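ATP:cob(I)alamin adenosyltransferase (Salmonella enterica subsp. enterica serovar Livingstone, PDB 5CX7) binds heme through its C-terminal domain and probably converts cob(I)alamin to adenosylcobalamin, the cofactor of propanediol dehydratase. Local coordinates at residues Y108-D113 with I141-H146. Residues are numbered along the deposited sequence; the frame is centred on the assembly and turned at random.
Sequences YALWRD and INVGTH
With chi1 at -61°, the indole of Trp111 swings beside its own backbone N and anti to its carbonyl carbon, which lays one ring face against the backbone of His146. The C atom of His146 stands 3.5 Å above the ring plane, displaced from the ring centre toward its margin. A broad, flat side chain suits this place, since one face can cover a stretch of extended main chain.

Next to the indole the main chains join: Trp111 N donates to Gly144 O at 2.8 Å, and Gly144 N returns a bond of 2.9 Å to Trp111 O. The two residues thus form a single antiparallel, hydrogen-bonded bridge. It is supplemented by a CA-H...O contact from Thr145 CA to Ala109 O, 3.3 Å long. In the GAF-like fold of this HbpS-related domain, strand 107-112 is an outermost strand of the chain's antiparallel sheet; its other edge pairs with strand 115-123, and the tail that follows helix 127-139 docks here.

Further along, the Arg112 chain bends at chi3 (-144°) and brings its guanidinium to Val143, whose CG1 lies over one face, 3.4 Å from NH2. The same NH2 makes a weak hydrogen bond of 3.5 Å to Asn142 O at the group's edge, while NH1 forms a salt bridge with Asp16 of helix 14-31. Long and charged, arginine can thus reach both tail and helix. Leu110, a branched apolar residue buried against Ile138, meets Val143 CG2 through CD2 at 4.2 Å. A water bridges Ala109 N and Thr145 O, linking strand and tail beyond the bridge.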
ATOM      1  N   TYR E 108     -18.292 -16.074 -10.633  1.00 13.67           N
ATOM      2  CA  TYR E 108     -19.649 -15.923 -11.075  1.00 14.00           C
ATOM      3  C   TYR E 108     -20.469 -15.148 -10.065  1.00 12.19           C
ATOM      4  O   TYR E 108     -20.315 -15.288  -8.854  1.00 13.93           O
ATOM      5  CB  TYR E 108     -20.310 -17.308 -11.257  1.00 14.11           C
ATOM      6  CG  TYR E 108     -19.809 -17.991 -12.443  1.00 15.10           C
ATOM      7  CD1 TYR E 108     -18.627 -18.714 -12.368  1.00 16.61           C
ATOM      8  CD2 TYR E 108     -20.495 -18.000 -13.635  1.00 18.22           C
ATOM      9  CE1 TYR E 108     -18.176 -19.409 -13.447  1.00 17.25           C
ATOM     10  CE2 TYR E 108     -19.998 -18.652 -14.778  1.00 19.23           C
ATOM     11  CZ  TYR E 108     -18.834 -19.373 -14.633  1.00 21.12           C
ATOM     12  OH  TYR E 108     -18.272 -20.073 -15.658  1.00 26.12           O
ATOM     13  N   ALA E 109     -21.329 -14.289 -10.579  1.00 13.44           N
ATOM     14  CA  ALA E 109     -22.302 -13.582  -9.792  1.00 13.74           C
ATOM     15  C   ALA E 109     -23.508 -14.507  -9.570  1.00 15.50           C
ATOM     16  O   ALA E 109     -23.846 -15.303 -10.434  1.00 15.90           O
ATOM     17  CB  ALA E 109     -22.752 -12.346 -10.509  1.00 13.58           C
ATOM     18  N   LEU E 110     -24.076 -14.446  -8.390  1.00 18.19           N
ATOM     19  CA  LEU E 110     -25.166 -15.338  -7.983  1.00 18.03           C
ATOM     20  C   LEU E 110     -26.435 -14.480  -7.839  1.00 18.97           C
ATOM     21  O   LEU E 110     -26.449 -13.515  -7.067  1.00 17.73           O
ATOM     22  CB  LEU E 110     -24.848 -16.013  -6.694  1.00 17.39           C
ATOM     23  CG  LEU E 110     -23.502 -16.749  -6.651  1.00 21.10           C
ATOM     24  CD1 LEU E 110     -23.234 -17.284  -5.267  1.00 20.45           C
ATOM     25  CD2 LEU E 110     -23.429 -17.872  -7.662  1.00 21.27           C
ATOM     26  N   TRP E 111     -27.497 -14.907  -8.507  1.00 19.51           N
ATOM     27  CA  TRP E 111     -28.773 -14.175  -8.554  1.00 19.43           C
ATOM     28  C   TRP E 111     -29.973 -15.065  -8.208  1.00 22.02           C
ATOM     29  O   TRP E 111     -29.961 -16.261  -8.465  1.00 22.16           O
ATOM     30  CB  TRP E 111     -29.027 -13.664  -9.958  1.00 20.21           C
ATOM     31  CG  TRP E 111     -28.045 -12.740 -10.511  1.00 20.22           C
ATOM     32  CD1 TRP E 111     -26.879 -13.065 -11.093  1.00 20.01           C
ATOM     33  CD2 TRP E 111     -28.140 -11.310 -10.562  1.00 19.41           C
ATOM     34  NE1 TRP E 111     -26.220 -11.930 -11.492  1.00 22.02           N
ATOM     35  CE2 TRP E 111     -26.969 -10.837 -11.160  1.00 21.37           C
ATOM     36  CE3 TRP E 111     -29.123 -10.391 -10.173  1.00 20.90           C
ATOM     37  CZ2 TRP E 111     -26.744  -9.463 -11.405  1.00 23.24           C
ATOM     38  CZ3 TRP E 111     -28.905  -9.036 -10.378  1.00 20.33           C
ATOM     39  CH2 TRP E 111     -27.743  -8.576 -10.984  1.00 23.29           C
ATOM     40  N   ARG E 112     -30.954 -14.488  -7.508  1.00 23.78           N
ATOM     41  CA  ARG E 112     -32.239 -15.168  -7.171  1.00 25.72           C
ATOM     42  C   ARG E 112     -33.318 -14.156  -7.384  1.00 30.31           C
ATOM     43  O   ARG E 112     -33.268 -13.105  -6.724  1.00 27.74           O
ATOM     44  CB  ARG E 112     -32.324 -15.604  -5.688  1.00 25.55           C
ATOM     45  CG  ARG E 112     -32.483 -17.059  -5.494  1.00 28.07           C
ATOM     46  CD  ARG E 112     -32.733 -17.394  -4.002  1.00 28.31           C
ATOM     47  NE  ARG E 112     -32.009 -18.615  -3.942  1.00 28.65           N
ATOM     48  CZ  ARG E 112     -31.169 -18.979  -2.988  1.00 27.58           C
ATOM     49  NH1 ARG E 112     -30.917 -18.227  -1.921  1.00 28.69           N
ATOM     50  NH2 ARG E 112     -30.607 -20.138  -3.110  1.00 28.05           N
ATOM     51  N   ASP E 113     -34.336 -14.510  -8.168  1.00 32.05           N
ATOM     52  CA  ASP E 113     -35.511 -13.633  -8.363  1.00 33.14           C
ATOM     53  C   ASP E 113     -35.133 -12.207  -8.751  1.00 34.58           C
ATOM     54  O   ASP E 113     -35.662 -11.244  -8.178  1.00 35.90           O
ATOM     55  CB  ASP E 113     -36.397 -13.590  -7.097  1.00 34.19           C
ATOM     56  CG  ASP E 113     -36.957 -14.966  -6.683  1.00 39.41           C
ATOM     57  OD1 ASP E 113     -37.038 -15.888  -7.529  1.00 47.30           O
ATOM     58  OD2 ASP E 113     -37.227 -15.175  -5.459  1.00 46.11           O
ATOM     59  N   ILE E 141     -27.049 -25.724  -5.975  1.00 21.33           N
ATOM     60  CA  ILE E 141     -28.043 -25.011  -5.243  1.00 19.70           C
ATOM     61  C   ILE E 141     -29.047 -24.347  -6.069  1.00 21.84           C
ATOM     62  O   ILE E 141     -29.776 -23.721  -5.424  1.00 24.20           O
ATOM     63  CB  ILE E 141     -27.465 -23.924  -4.245  1.00 20.72           C
ATOM     64  CG1 ILE E 141     -26.713 -22.802  -4.966  1.00 20.06           C
ATOM     65  CG2 ILE E 141     -26.519 -24.603  -3.240  1.00 21.94           C
ATOM     66  CD1 ILE E 141     -26.510 -21.548  -4.094  1.00 22.61           C
ATOM     67  N   ASN E 142     -29.166 -24.306  -7.395  1.00 27.00           N
ATOM     68  CA  ASN E 142     -30.440 -23.383  -7.808  1.00 32.62           C
ATOM     69  C   ASN E 142     -30.475 -21.880  -7.362  1.00 34.08           C
ATOM     70  O   ASN E 142     -31.083 -21.325  -6.352  1.00 39.28           O
ATOM     71  CB  ASN E 142     -31.596 -24.102  -7.223  1.00 40.53           C
ATOM     72  CG  ASN E 142     -32.159 -25.127  -8.135  1.00 42.88           C
ATOM     73  OD1 ASN E 142     -32.975 -24.692  -8.823  1.00 52.44           O
ATOM     74  ND2 ASN E 142     -31.832 -26.448  -8.115  1.00 46.79           N
ATOM     75  N   VAL E 143     -29.569 -21.243  -8.041  1.00 35.76           N
ATOM     76  CA  VAL E 143     -29.537 -19.875  -8.151  1.00 28.88           C
ATOM     77  C   VAL E 143     -29.161 -19.767  -9.571  1.00 30.29           C
ATOM     78  O   VAL E 143     -28.731 -20.748 -10.165  1.00 31.64           O
ATOM     79  CB  VAL E 143     -28.374 -19.321  -7.284  1.00 31.17           C
ATOM     80  CG1 VAL E 143     -28.705 -19.341  -5.808  1.00 34.26           C
ATOM     81  CG2 VAL E 143     -27.073 -20.051  -7.541  1.00 29.89           C
ATOM     82  N   GLY E 144     -29.294 -18.575 -10.076  1.00 23.88           N
ATOM     83  CA  GLY E 144     -28.892 -18.282 -11.407  1.00 22.60           C
ATOM     84  C   GLY E 144     -27.581 -17.507 -11.402  1.00 20.09           C
ATOM     85  O   GLY E 144     -27.146 -17.008 -10.346  1.00 16.44           O
ATOM     86  N   THR E 145     -26.976 -17.472 -12.567  1.00 23.00           N
ATOM     87  CA  THR E 145     -25.751 -16.690 -12.801  1.00 28.65           C
ATOM     88  C   THR E 145     -25.972 -15.411 -13.603  1.00 29.96           C
ATOM     89  O   THR E 145     -25.018 -14.711 -13.912  1.00 27.61           O
ATOM     90  CB  THR E 145     -24.683 -17.509 -13.461  1.00 29.08           C
ATOM     91  OG1 THR E 145     -25.169 -18.036 -14.699  1.00 28.50           O
ATOM     92  CG2 THR E 145     -24.266 -18.653 -12.527  1.00 27.41           C
ATOM     93  N   HIS E 146     -27.227 -15.092 -13.870  1.00 34.16           N
ATOM     94  CA  HIS E 146     -27.597 -13.851 -14.533  1.00 35.11           C
ATOM     95  C   HIS E 146     -28.869 -13.376 -13.944  1.00 32.44           C
ATOM     96  O   HIS E 146     -29.661 -14.165 -13.379  1.00 30.19           O
ATOM     97  CB  HIS E 146     -27.822 -14.266 -15.950  1.00 44.19           C
ATOM     98  CG  HIS E 146     -28.251 -13.205 -16.909  1.00 57.64           C
ATOM     99  ND1 HIS E 146     -29.581 -12.940 -17.173  1.00 64.93           N
ATOM    100  CD2 HIS E 146     -27.534 -12.456 -17.786  1.00 65.78           C
ATOM    101  CE1 HIS E 146     -29.661 -12.011 -18.114  1.00 64.71           C
ATOM    102  NE2 HIS E 146     -28.434 -11.699 -18.501  1.00 67.11           N
TER
HETATM  103  O   HOH W   1     -22.291 -14.607 -13.371  1.00 18.94           O